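Local atomic coordinates of homoserine kinase (Listeria monocytogenes, PDB entry 3HUL), a protein that probably catalyses the ATP-dependent phosphorylation of L-homoserine to O-phospho-L-homoserine, a step of threonine biosynthesis, as a member of the GHMP kinase family. Residues A24-L29 and D280-G285; L31-E36 and T70-V75; A130-W135 and D145-H150; A159-A164 and G248-V253; L227-D232 and L270-D275. All blocks are in the same frame, centred on the assembly; numbering follows the deposited sequence.

Interaction 1 joins parts of the chain far apart in sequence, and the other four contacts are nested inside the loop it closes. Along the chain, interaction 2 closes before interaction 3 opens; interaction 4 follows, and its segments alternate with those of interaction 5. Interactions 1, 2 and 3 reach the same mixed sheet. Interactions 1 and 2 share strand 27-36, with centres about 24 Å apart. Interactions 1 and 3, centres about 12 Å apart, touch. Interaction 4 lies in the four-stranded antiparallel sheet. Interaction 5 packs helix 227-235 against the loop before strand 275-280 of that sheet, its centre about 10 Å from that of interaction 4. Residues 280-285 lead from the smaller sheet back to the larger one.

Interaction 1: A24-L29 and D280-G285; sequences ALTLYL and DVEGSG
Leu-25 and Val-281 form a single backbone bridge, with Glu-282 N donating to Ala-24 O at 3.0 Å and Thr-26 N to Asp-280 O at 3.0 Å. The chain turns a corner at Thr-26, the centre of an inverse gamma turn. Thr-26 OG1 sits between its own backbone N and carbonyl carbon (chi1 49°). From there it accepts Asp-280 N at 2.8 Å, while CG2 lies against Asp-280 CB. Glu-282 spans the gap to Tyr-28. Its CG is anti to the backbone N (chi1 170°), and the chain bends at chi2. Glu-282 CB passes Leu-25 O at 3.6 Å. Tyr-28 OH then donates to Glu-282 OE1 at 2.6 Å. OE1 lies at the ring edge and is met on its anti side, with ring and carboxylate planes 56° apart. The other oxygen, Glu-282 OE2, uses its anti lone pair to accept Ser-284 N at 2.8 Å. Arg-6 makes a cation-pi contact with Tyr-28. Each carboxylate oxygen of Glu-282 thus has a donor, which limits rotation of the group. The two donors, Tyr-28 OH and Ser-284 N, would be consistent with a charged Glu-282 that ties residues 280-285 to the corner at Thr-26.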
# COMPACT_ATOMS: atom_id res chain seq x y z
N ALA A 24 10.42 11.81 10.19
CA ALA A 24 10.38 13.23 10.51
C ALA A 24 9.40 13.46 11.65
O ALA A 24 8.39 12.78 11.73
CB ALA A 24 9.99 14.10 9.27
N LEU A 25 9.72 14.43 12.51
CA LEU A 25 8.96 14.70 13.74
C LEU A 25 8.60 16.18 13.88
O LEU A 25 9.24 17.03 13.27
CB LEU A 25 9.78 14.25 14.96
CG LEU A 25 10.15 12.77 15.04
CD1 LEU A 25 10.96 12.55 16.31
CD2 LEU A 25 8.87 11.94 15.05
N THR A 26 7.58 16.48 14.69
CA THR A 26 7.07 17.85 14.84
C THR A 26 7.92 18.70 15.80
O THR A 26 7.42 19.19 16.81
CB THR A 26 5.57 17.85 15.28
OG1 THR A 26 5.42 16.97 16.39
CG2 THR A 26 4.63 17.36 14.14
N LEU A 27 9.22 18.83 15.52
CA LEU A 27 10.06 19.85 16.14
C LEU A 27 10.79 20.47 14.97
O LEU A 27 11.03 19.78 13.98
CB LEU A 27 11.05 19.26 17.14
CG LEU A 27 10.54 18.72 18.47
CD1 LEU A 27 11.69 17.99 19.17
CD2 LEU A 27 9.91 19.82 19.39
N TYR A 28 11.11 21.76 15.07
CA TYR A 28 11.56 22.52 13.90
C TYR A 28 12.77 23.39 14.10
O TYR A 28 12.99 23.93 15.18
CB TYR A 28 10.43 23.36 13.30
CG TYR A 28 9.17 22.57 13.09
CD1 TYR A 28 9.04 21.71 11.99
CD2 TYR A 28 8.12 22.64 14.01
CE1 TYR A 28 7.91 20.97 11.81
CE2 TYR A 28 6.98 21.90 13.83
CZ TYR A 28 6.88 21.07 12.73
OH TYR A 28 5.75 20.32 12.54
N LEU A 29 13.55 23.48 13.04
CA LEU A 29 14.58 24.47 12.87
C LEU A 29 13.95 25.42 11.88
O LEU A 29 13.55 25.01 10.78
CB LEU A 29 15.86 23.83 12.32
CG LEU A 29 17.08 24.63 11.82
CD1 LEU A 29 17.08 26.07 12.22
CD2 LEU A 29 18.39 23.98 12.24
N ASP A 280 4.43 14.44 17.08
CA ASP A 280 3.76 13.72 16.04
C ASP A 280 4.71 13.43 14.87
O ASP A 280 5.78 14.05 14.76
CB ASP A 280 2.53 14.50 15.56
CG ASP A 280 1.40 14.51 16.59
OD1 ASP A 280 0.92 13.44 17.01
OD2 ASP A 280 0.97 15.60 16.99
N VAL A 281 4.30 12.51 14.00
CA VAL A 281 4.93 12.32 12.68
C VAL A 281 4.70 13.59 11.88
O VAL A 281 3.58 14.08 11.82
CB VAL A 281 4.36 11.08 11.93
CG1 VAL A 281 4.88 10.99 10.50
CG2 VAL A 281 4.67 9.75 12.72
N GLU A 282 5.76 14.15 11.30
CA GLU A 282 5.62 15.32 10.44
C GLU A 282 5.64 14.86 8.97
O GLU A 282 6.63 14.29 8.48
CB GLU A 282 6.72 16.37 10.76
CG GLU A 282 6.84 17.54 9.76
CD GLU A 282 5.52 18.28 9.55
OE1 GLU A 282 5.05 18.96 10.49
OE2 GLU A 282 4.96 18.21 8.44
N GLY A 283 4.53 15.10 8.28
CA GLY A 283 4.33 14.65 6.92
C GLY A 283 5.08 15.45 5.87
O GLY A 283 5.37 14.91 4.80
N SER A 284 5.41 16.71 6.16
CA SER A 284 6.05 17.59 5.18
C SER A 284 7.54 17.68 5.44
O SER A 284 7.96 17.83 6.58
CB SER A 284 5.48 19.00 5.26
OG SER A 284 4.06 18.97 5.28
N GLY A 285 8.34 17.60 4.39
CA GLY A 285 9.74 17.82 4.57
C GLY A 285 10.05 19.32 4.62
O GLY A 285 9.14 20.15 4.72

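Interaction 2: L31-E36 and T70-V75; sequences LDIGAE and TPHHLV
Asp-32 and Val-75 make a hydrogen-bonded antiparallel pair, in which Asp-32 N gives to Val-75 O at 2.7 Å and Val-75 N returns a bond to Asp-32 O at 2.9 Å. Ile-33 and Leu-74 follow as a non-hydrogen-bonded pair. Their side chains lie side by side on one face of the sheet, with CG1 of Ile-33 near CD2 of Leu-74. Gly-34 N then donates to His-73 O at 2.8 Å. The register shifts by one residue between Ile-33 and Glu-36, a beta bulge. Gly-34 O is taken by a side chain: His-72 ND1 donates to it at 2.7 Å, nearly straight at 167° and in the ring plane. A carbonyl can only accept, so ND1 is the donor. His-72 CG, beside the backbone N and anti to the carbonyl carbon (chi1 -78°), brings ND1 there. His-73 N goes on to Ala-35 O at 3.2 Å. Glu-36 CA covers one face of the His-72 ring in a CH-pi contact, 4.0 Å from the centroid. Glu-36 OE2 touches Thr-70 CG2 at 3.5 Å. On the other face of the sheet, Asp-32 OD2 bonds to Ser-2 OG, and Asp-32 OD1 makes a long, weak ion pair with Arg-4. Helix 88-103 covers Ile-33, His-72 and Leu-74. The buried imidazole thus does part of the backbone's work at the bulge: it satisfies a carbonyl and, in doing so, fixes its own rotation.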
# COMPACT_ATOMS: atom_id res chain seq x y z
N LEU A 31 14.50 29.15 10.00
CA LEU A 31 15.31 30.30 9.60
C LEU A 31 14.47 31.40 9.00
O LEU A 31 13.60 31.14 8.15
CB LEU A 31 16.36 29.90 8.57
CG LEU A 31 17.49 28.99 9.03
CD1 LEU A 31 18.26 28.50 7.81
CD2 LEU A 31 18.40 29.69 10.02
N ASP A 32 14.76 32.63 9.40
CA ASP A 32 14.13 33.84 8.86
C ASP A 32 15.24 34.67 8.19
O ASP A 32 16.08 35.24 8.88
CB ASP A 32 13.45 34.60 10.01
CG ASP A 32 12.61 35.81 9.55
OD1 ASP A 32 11.74 36.25 10.35
OD2 ASP A 32 12.81 36.32 8.43
N ILE A 33 15.26 34.70 6.86
CA ILE A 33 16.33 35.34 6.09
C ILE A 33 16.16 36.85 5.89
O ILE A 33 15.17 37.31 5.27
CB ILE A 33 16.49 34.70 4.71
CG1 ILE A 33 16.76 33.20 4.84
CG2 ILE A 33 17.60 35.42 3.88
CD1 ILE A 33 16.39 32.46 3.59
N GLY A 34 17.12 37.61 6.40
CA GLY A 34 17.10 39.08 6.33
C GLY A 34 17.93 39.70 5.22
O GLY A 34 18.25 39.05 4.21
N ALA A 35 18.30 40.96 5.41
CA ALA A 35 18.97 41.76 4.38
C ALA A 35 20.37 41.26 4.03
O ALA A 35 21.06 40.69 4.87
CB ALA A 35 19.01 43.24 4.80
N GLU A 36 20.78 41.50 2.78
CA GLU A 36 22.14 41.28 2.34
C GLU A 36 23.07 42.12 3.22
O GLU A 36 22.63 43.14 3.77
CB GLU A 36 22.28 41.64 0.85
CG GLU A 36 21.03 41.33 0.01
CD GLU A 36 21.35 40.89 -1.41
OE1 GLU A 36 20.92 41.57 -2.37
OE2 GLU A 36 22.03 39.86 -1.58
N THR A 70 26.23 36.09 -1.74
CA THR A 70 26.27 37.32 -0.95
C THR A 70 25.78 36.96 0.43
O THR A 70 24.73 36.33 0.55
CB THR A 70 25.29 38.40 -1.50
OG1 THR A 70 25.54 38.63 -2.89
CG2 THR A 70 25.38 39.72 -0.73
N PRO A 71 26.52 37.36 1.49
CA PRO A 71 26.12 37.17 2.89
C PRO A 71 24.79 37.80 3.24
O PRO A 71 24.33 38.69 2.55
CB PRO A 71 27.23 37.91 3.65
CG PRO A 71 28.41 37.76 2.80
CD PRO A 71 27.90 37.88 1.39
N HIS A 72 24.19 37.30 4.32
CA HIS A 72 22.94 37.83 4.86
C HIS A 72 22.98 37.78 6.37
O HIS A 72 23.81 37.07 6.94
CB HIS A 72 21.76 36.98 4.41
CG HIS A 72 21.32 37.23 3.00
ND1 HIS A 72 20.17 37.92 2.71
CD2 HIS A 72 21.86 36.87 1.82
CE1 HIS A 72 20.02 37.98 1.39
NE2 HIS A 72 21.03 37.35 0.83
N HIS A 73 22.11 38.54 7.01
CA HIS A 73 21.76 38.37 8.41
C HIS A 73 20.54 37.44 8.44
O HIS A 73 19.72 37.48 7.51
CB HIS A 73 21.38 39.71 9.07
CG HIS A 73 22.53 40.67 9.19
ND1 HIS A 73 22.39 42.03 9.00
CD2 HIS A 73 23.84 40.46 9.47
CE1 HIS A 73 23.56 42.62 9.16
NE2 HIS A 73 24.46 41.69 9.45
N LEU A 74 20.43 36.62 9.48
CA LEU A 74 19.37 35.60 9.59
C LEU A 74 18.93 35.52 11.03
O LEU A 74 19.68 35.88 11.92
CB LEU A 74 19.86 34.22 9.14
CG LEU A 74 20.59 34.12 7.80
CD1 LEU A 74 22.08 34.08 8.03
CD2 LEU A 74 20.17 32.90 7.02
N VAL A 75 17.70 35.06 11.24
CA VAL A 75 17.16 34.79 12.57
C VAL A 75 16.76 33.31 12.61
O VAL A 75 16.09 32.83 11.70
CB VAL A 75 15.92 35.67 12.89
CG1 VAL A 75 15.53 35.55 14.37
CG2 VAL A 75 16.17 37.14 12.49

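Interaction 3: A130-W135 and D145-H150; sequences AVLGNW and DFYVRH
Arg-149 reaches across to the end of helix 127-132, where its NE donates to Leu-132 O at 3.0 Å and weakly to Gly-133 O at 3.3 Å. Its CG is anti to the backbone N (chi1 172°), and the chain runs extended to NE. Asn-134 CB covers one face of the guanidinium, 3.8 Å from Arg-149 NH2, with amide and guanidinium planes almost perpendicular. Asn-134 OD1 accepts Phe-152 N. Arg-149 NH2 bonds to Gly-283 O. Tyr-147 CG sits between the backbone N and the carbonyl carbon (chi1 62°), which swings the ring toward Leu-132. Leu-132 CD1 sits over one ring face, 3.7 Å from the centroid. Trp-135 and His-150 lie side by side, with Trp-135 CE3 at 3.5 Å from His-150 CB. Their rings meet obliquely. His-150 NE2 bonds to Ala-196 O of the second subunit. Between the backbones, His-150 N gives a bond of 2.9 Å to Trp-135 O; the return bond is weak. Gly-133 leaves the helix with positive phi. This is a helix-to-strand turn leading into a beta hairpin, strands 135-141 and 144-150, at an edge of the mixed sheet within this chain, with His-150 in a subunit interface.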
# COMPACT_ATOMS: atom_id res chain seq x y z
N ALA A 130 14.11 14.47 6.60
CA ALA A 130 14.12 15.93 6.80
C ALA A 130 13.71 16.65 5.51
O ALA A 130 12.98 17.64 5.56
CB ALA A 130 15.50 16.43 7.30
N VAL A 131 14.14 16.14 4.37
CA VAL A 131 13.72 16.71 3.09
C VAL A 131 12.33 16.23 2.65
O VAL A 131 11.55 17.01 2.16
CB VAL A 131 14.73 16.37 1.98
CG1 VAL A 131 14.25 16.92 0.61
CG2 VAL A 131 16.09 16.93 2.33
N LEU A 132 12.02 14.95 2.83
CA LEU A 132 10.86 14.35 2.14
C LEU A 132 9.64 14.28 3.02
O LEU A 132 8.51 14.23 2.53
CB LEU A 132 11.23 12.96 1.66
CG LEU A 132 12.46 13.02 0.74
CD1 LEU A 132 12.82 11.62 0.39
CD2 LEU A 132 12.17 13.88 -0.53
N GLY A 133 9.87 14.31 4.32
CA GLY A 133 8.81 14.24 5.29
C GLY A 133 8.45 12.78 5.54
O GLY A 133 8.81 11.88 4.78
N ASN A 134 7.74 12.57 6.64
CA ASN A 134 7.21 11.28 6.99
C ASN A 134 8.29 10.21 7.22
O ASN A 134 9.32 10.49 7.83
CB ASN A 134 6.16 10.84 5.95
CG ASN A 134 4.94 10.29 6.60
OD1 ASN A 134 5.03 9.41 7.46
ND2 ASN A 134 3.78 10.81 6.21
N TRP A 135 8.05 9.01 6.72
CA TRP A 135 8.92 7.85 7.00
C TRP A 135 9.64 7.50 5.70
O TRP A 135 9.00 7.33 4.65
CB TRP A 135 8.09 6.68 7.57
CG TRP A 135 8.79 5.36 7.62
CD1 TRP A 135 10.08 5.11 7.99
CD2 TRP A 135 8.24 4.09 7.26
NE1 TRP A 135 10.36 3.78 7.90
CE2 TRP A 135 9.25 3.12 7.44
CE3 TRP A 135 6.96 3.67 6.85
CZ2 TRP A 135 9.04 1.75 7.22
CZ3 TRP A 135 6.75 2.31 6.60
CH2 TRP A 135 7.80 1.36 6.78
N ASP A 145 22.01 7.27 -3.87
CA ASP A 145 21.01 7.06 -2.84
C ASP A 145 19.73 6.53 -3.45
O ASP A 145 19.31 6.96 -4.53
CB ASP A 145 20.71 8.36 -2.11
CG ASP A 145 21.96 8.99 -1.54
OD1 ASP A 145 22.45 8.50 -0.50
OD2 ASP A 145 22.45 9.96 -2.14
N PHE A 146 19.15 5.55 -2.76
CA PHE A 146 17.85 5.01 -3.11
C PHE A 146 17.00 5.14 -1.87
O PHE A 146 17.48 4.94 -0.75
CB PHE A 146 17.99 3.57 -3.56
CG PHE A 146 18.90 3.40 -4.74
CD1 PHE A 146 18.42 3.57 -6.02
CD2 PHE A 146 20.25 3.13 -4.55
CE1 PHE A 146 19.29 3.42 -7.13
CE2 PHE A 146 21.11 2.99 -5.63
CZ PHE A 146 20.63 3.15 -6.92
N TYR A 147 15.75 5.51 -2.07
CA TYR A 147 14.86 5.74 -0.95
C TYR A 147 13.41 5.56 -1.38
O TYR A 147 13.08 5.72 -2.55
CB TYR A 147 15.12 7.12 -0.30
CG TYR A 147 14.89 8.31 -1.20
CD1 TYR A 147 13.59 8.71 -1.52
CD2 TYR A 147 15.97 9.06 -1.73
CE1 TYR A 147 13.34 9.81 -2.35
CE2 TYR A 147 15.73 10.17 -2.57
CZ TYR A 147 14.41 10.54 -2.87
OH TYR A 147 14.10 11.62 -3.68
N VAL A 148 12.58 5.14 -0.43
CA VAL A 148 11.15 5.09 -0.63
C VAL A 148 10.52 5.81 0.54
O VAL A 148 10.88 5.53 1.69
CB VAL A 148 10.60 3.62 -0.69
CG1 VAL A 148 9.11 3.63 -1.00
CG2 VAL A 148 11.33 2.80 -1.75
N ARG A 149 9.61 6.72 0.24
CA ARG A 149 8.80 7.37 1.27
C ARG A 149 7.46 6.67 1.45
O ARG A 149 6.74 6.46 0.50
CB ARG A 149 8.58 8.86 0.95
CG ARG A 149 7.57 9.59 1.89
CD ARG A 149 7.35 11.01 1.33
NE ARG A 149 6.66 11.94 2.23
CZ ARG A 149 5.34 12.10 2.32
NH1 ARG A 149 4.52 11.35 1.58
NH2 ARG A 149 4.83 12.99 3.16
N HIS A 150 7.14 6.32 2.69
CA HIS A 150 5.89 5.71 3.04
C HIS A 150 5.22 6.57 4.12
O HIS A 150 5.86 7.44 4.73
CB HIS A 150 6.12 4.27 3.55
CG HIS A 150 6.19 3.25 2.47
ND1 HIS A 150 5.08 2.85 1.74
CD2 HIS A 150 7.23 2.52 1.98
CE1 HIS A 150 5.43 1.92 0.87
NE2 HIS A 150 6.73 1.71 0.98

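Interaction 4: A159-A164 and G248-V253; sequences AFIPKA and GPTVLV
Phe-160 pairs with Val-251 through two backbone bonds: Phe-160 N to Val-251 O at 2.8 Å, and Val-251 N to Phe-160 O at 3.3 Å. The side chain of Phe-160 can be followed outward. CB passes Val-251 O at 3.8 Å and faces Val-251 CB. CG is anti to the carbonyl carbon (chi1 -75°), which carries the ring along the neighbouring strand. CD2 is 4.0 Å from Val-251 O, which lies at the ring edge. Further out, CE2 meets Val-253 CG2 at 4.1 Å, again at the edge. Beyond the two strands the ring touches Ile-230 of helix 227-235 and Leu-267 of helix 260-268. On the other face of the sheet, Ala-159 CB packs on Leu-252 CD2 at 3.6 Å. Further along, Pro-162 CG leans on Pro-249 CB at 3.9 Å, and Pro-162 CD lies against Thr-250. Pro-249 follows a cis peptide bond. Thr-250 CB comes within 3.1 Å of Phe-160 O, and its buried OG1 has no polar partner in the model. Arg-84, predicted to bind ATP, bonds to Pro-162 O and, through the backbone, to Thr-250. The contact joins two central strands of the four-stranded antiparallel sheet, which is backed by helices in the C-terminal region of the GHMP kinase fold, and its loop end lies beside the predicted nucleotide site.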
# COMPACT_ATOMS: atom_id res chain seq x y z
N ALA A 159 8.71 11.60 23.73
CA ALA A 159 10.15 11.74 23.76
C ALA A 159 10.63 12.08 25.17
O ALA A 159 10.19 13.07 25.77
CB ALA A 159 10.57 12.84 22.80
N PHE A 160 11.53 11.25 25.69
CA PHE A 160 12.29 11.63 26.88
C PHE A 160 13.53 12.35 26.41
O PHE A 160 14.48 11.71 25.93
CB PHE A 160 12.73 10.41 27.66
CG PHE A 160 11.64 9.73 28.42
CD1 PHE A 160 11.51 9.96 29.78
CD2 PHE A 160 10.79 8.82 27.79
CE1 PHE A 160 10.53 9.30 30.51
CE2 PHE A 160 9.80 8.17 28.50
CZ PHE A 160 9.67 8.41 29.87
N ILE A 161 13.54 13.66 26.54
CA ILE A 161 14.67 14.45 26.11
C ILE A 161 15.53 14.87 27.33
O ILE A 161 15.15 15.79 28.07
CB ILE A 161 14.18 15.66 25.32
CG1 ILE A 161 13.42 15.18 24.08
CG2 ILE A 161 15.36 16.60 24.98
CD1 ILE A 161 12.63 16.24 23.43
N PRO A 162 16.68 14.18 27.54
CA PRO A 162 17.58 14.60 28.63
C PRO A 162 18.55 15.67 28.13
O PRO A 162 18.45 16.13 26.98
CB PRO A 162 18.35 13.32 28.95
CG PRO A 162 18.46 12.62 27.60
CD PRO A 162 17.30 13.13 26.71
N LYS A 163 19.46 16.06 29.01
CA LYS A 163 20.54 16.99 28.69
C LYS A 163 21.49 16.33 27.70
O LYS A 163 21.53 15.10 27.62
CB LYS A 163 21.31 17.30 29.99
CG LYS A 163 20.43 17.95 31.09
CD LYS A 163 20.07 19.36 30.68
CE LYS A 163 19.43 20.14 31.81
NZ LYS A 163 19.06 21.49 31.30
N ALA A 164 22.26 17.14 26.98
CA ALA A 164 23.33 16.61 26.14
C ALA A 164 24.19 15.64 26.96
O ALA A 164 24.34 15.81 28.17
CB ALA A 164 24.19 17.74 25.56
N GLY A 248 20.92 8.19 20.34
CA GLY A 248 20.59 8.68 21.67
C GLY A 248 21.05 10.12 21.84
O GLY A 248 21.49 10.75 20.87
N PRO A 249 20.94 10.66 23.06
CA PRO A 249 20.41 9.96 24.22
C PRO A 249 18.88 9.96 24.39
O PRO A 249 18.36 9.29 25.28
CB PRO A 249 21.09 10.68 25.39
CG PRO A 249 21.40 12.06 24.88
CD PRO A 249 21.32 12.05 23.38
N THR A 250 18.14 10.70 23.56
CA THR A 250 16.68 10.67 23.78
C THR A 250 16.10 9.29 23.52
O THR A 250 16.64 8.52 22.72
CB THR A 250 15.84 11.82 23.13
OG1 THR A 250 15.11 11.36 21.99
CG2 THR A 250 16.63 13.00 22.83
N VAL A 251 15.04 8.97 24.27
CA VAL A 251 14.30 7.73 24.16
C VAL A 251 12.93 8.12 23.62
O VAL A 251 12.32 9.11 24.06
CB VAL A 251 14.17 7.01 25.52
CG1 VAL A 251 13.25 5.78 25.42
CG2 VAL A 251 15.54 6.57 26.07
N LEU A 252 12.48 7.38 22.60
CA LEU A 252 11.15 7.55 22.06
C LEU A 252 10.24 6.38 22.39
O LEU A 252 10.65 5.22 22.31
CB LEU A 252 11.18 7.77 20.54
CG LEU A 252 11.89 9.01 20.02
CD1 LEU A 252 12.17 8.87 18.53
CD2 LEU A 252 11.12 10.32 20.31
N VAL A 253 9.01 6.71 22.76
CA VAL A 253 7.99 5.73 23.00
C VAL A 253 7.03 5.86 21.83
O VAL A 253 6.56 6.94 21.53
CB VAL A 253 7.23 5.99 24.34
CG1 VAL A 253 6.00 5.08 24.51
CG2 VAL A 253 8.19 5.87 25.57

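Interaction 5: L227-D232 and L270-D275; sequences LAQIRD and LEIDAD
Ile-230 and Ile-272 make the apolar part of this contact together with Leu-270, joining helix 227-235 to the loop that follows helix 260-268. Ile-230 CG1 lies 4.0 Å from Ile-272 CD1 and 4.2 Å from Leu-270 CD1. In Ile-230, CG1 is anti to the carbonyl carbon (chi1 -71°), and this brings the longer branch nearer to the loop. Ile-272 approaches with its own longer branch, and its CD1 is also close to Ile-230 CD1. Ile-272 also touches Phe-160 of strand 156-161, so the cluster continues down to the sheet.

A second kind of contact sets a polar group against methyls. Gln-229 points its extended side chain from the helix to the loop and slides past Leu-270 and Ile-272, which run the opposite way. Gln-229 NE2 rests 3.8 Å from Leu-270 CD2. Gln-229 OE1 lies 3.9 Å from Ile-272 CD1, and its hydrogen bond goes to His-226, just before the segment.

No hydrogen bond joins the two segments. The loop runs on into strand 275-280, where Asp-275 pairs by backbone with Ile-161. The chemistry implies a contact held by dispersion and burial, with the Gln-229 amide set against the Leu-270 and Ile-272 methyls and no directional bond to fix the spacing of helix and loop.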
# COMPACT_ATOMS: atom_id res chain seq x y z
N LEU A 227 15.32 2.11 30.55
CA LEU A 227 14.65 1.68 29.33
C LEU A 227 13.64 0.57 29.59
O LEU A 227 12.48 0.68 29.16
CB LEU A 227 15.67 1.27 28.25
CG LEU A 227 15.14 1.08 26.84
CD1 LEU A 227 14.36 2.29 26.36
CD2 LEU A 227 16.31 0.79 25.91
N ALA A 228 14.08 -0.47 30.30
CA ALA A 228 13.20 -1.58 30.69
C ALA A 228 11.97 -1.08 31.44
O ALA A 228 10.86 -1.56 31.20
CB ALA A 228 13.96 -2.60 31.54
N GLN A 229 12.18 -0.10 32.33
CA GLN A 229 11.13 0.48 33.16
C GLN A 229 10.15 1.30 32.31
O GLN A 229 8.95 1.21 32.49
CB GLN A 229 11.78 1.35 34.25
CG GLN A 229 10.85 2.32 34.99
CD GLN A 229 11.62 3.43 35.71
OE1 GLN A 229 12.66 3.89 35.23
NE2 GLN A 229 11.11 3.86 36.86
N ILE A 230 10.70 2.10 31.40
CA ILE A 230 9.90 2.88 30.46
C ILE A 230 9.06 1.94 29.58
O ILE A 230 7.86 2.13 29.46
CB ILE A 230 10.79 3.82 29.61
CG1 ILE A 230 11.32 4.96 30.48
CG2 ILE A 230 10.02 4.35 28.36
CD1 ILE A 230 12.35 5.85 29.80
N ARG A 231 9.69 0.91 29.02
CA ARG A 231 9.00 -0.17 28.30
C ARG A 231 7.85 -0.80 29.06
O ARG A 231 6.72 -0.86 28.57
CB ARG A 231 9.97 -1.29 27.90
CG ARG A 231 10.50 -1.14 26.54
CD ARG A 231 11.62 -2.11 26.18
NE ARG A 231 12.36 -1.52 25.07
CZ ARG A 231 13.63 -1.77 24.75
NH1 ARG A 231 14.36 -2.60 25.46
NH2 ARG A 231 14.17 -1.15 23.70
N ASP A 232 8.14 -1.27 30.28
CA ASP A 232 7.14 -1.93 31.13
C ASP A 232 5.91 -1.08 31.27
O ASP A 232 4.80 -1.54 31.02
CB ASP A 232 7.70 -2.21 32.53
CG ASP A 232 8.67 -3.37 32.56
OD1 ASP A 232 8.72 -4.14 31.57
OD2 ASP A 232 9.38 -3.51 33.57
N LEU A 270 7.34 8.98 36.42
CA LEU A 270 8.56 8.23 36.71
C LEU A 270 9.68 9.12 37.28
O LEU A 270 10.63 8.62 37.88
CB LEU A 270 9.05 7.46 35.47
CG LEU A 270 8.05 6.44 34.90
CD1 LEU A 270 8.56 5.84 33.57
CD2 LEU A 270 7.76 5.35 35.94
N GLU A 271 9.52 10.43 37.10
CA GLU A 271 10.46 11.46 37.60
C GLU A 271 11.90 11.14 37.19
O GLU A 271 12.83 11.09 38.00
CB GLU A 271 10.31 11.66 39.11
CG GLU A 271 8.99 12.38 39.45
CD GLU A 271 8.49 12.09 40.85
OE1 GLU A 271 7.35 12.52 41.17
OE2 GLU A 271 9.22 11.43 41.63
N ILE A 272 12.03 10.88 35.90
CA ILE A 272 13.32 10.66 35.29
C ILE A 272 13.80 12.05 34.92
O ILE A 272 13.00 12.95 34.64
CB ILE A 272 13.17 9.68 34.09
CG1 ILE A 272 12.85 8.27 34.60
CG2 ILE A 272 14.41 9.63 33.22
CD1 ILE A 272 12.15 7.38 33.59
N ASP A 273 15.11 12.24 34.95
CA ASP A 273 15.70 13.53 34.63
C ASP A 273 15.69 13.80 33.12
O ASP A 273 16.72 13.65 32.43
CB ASP A 273 17.12 13.61 35.20
CG ASP A 273 17.66 15.03 35.21
OD1 ASP A 273 16.86 15.98 35.05
OD2 ASP A 273 18.89 15.18 35.36
N ALA A 274 14.52 14.20 32.61
CA ALA A 274 14.35 14.52 31.20
C ALA A 274 13.00 15.17 31.00
O ALA A 274 12.06 14.86 31.72
CB ALA A 274 14.44 13.24 30.35
N ASP A 275 12.90 16.06 30.03
CA ASP A 275 11.62 16.60 29.64
C ASP A 275 10.87 15.50 28.87
O ASP A 275 11.47 14.76 28.07
CB ASP A 275 11.81 17.85 28.79
CG ASP A 275 12.47 19.00 29.57
OD1 ASP A 275 12.12 19.21 30.76
OD2 ASP A 275 13.34 19.70 28.99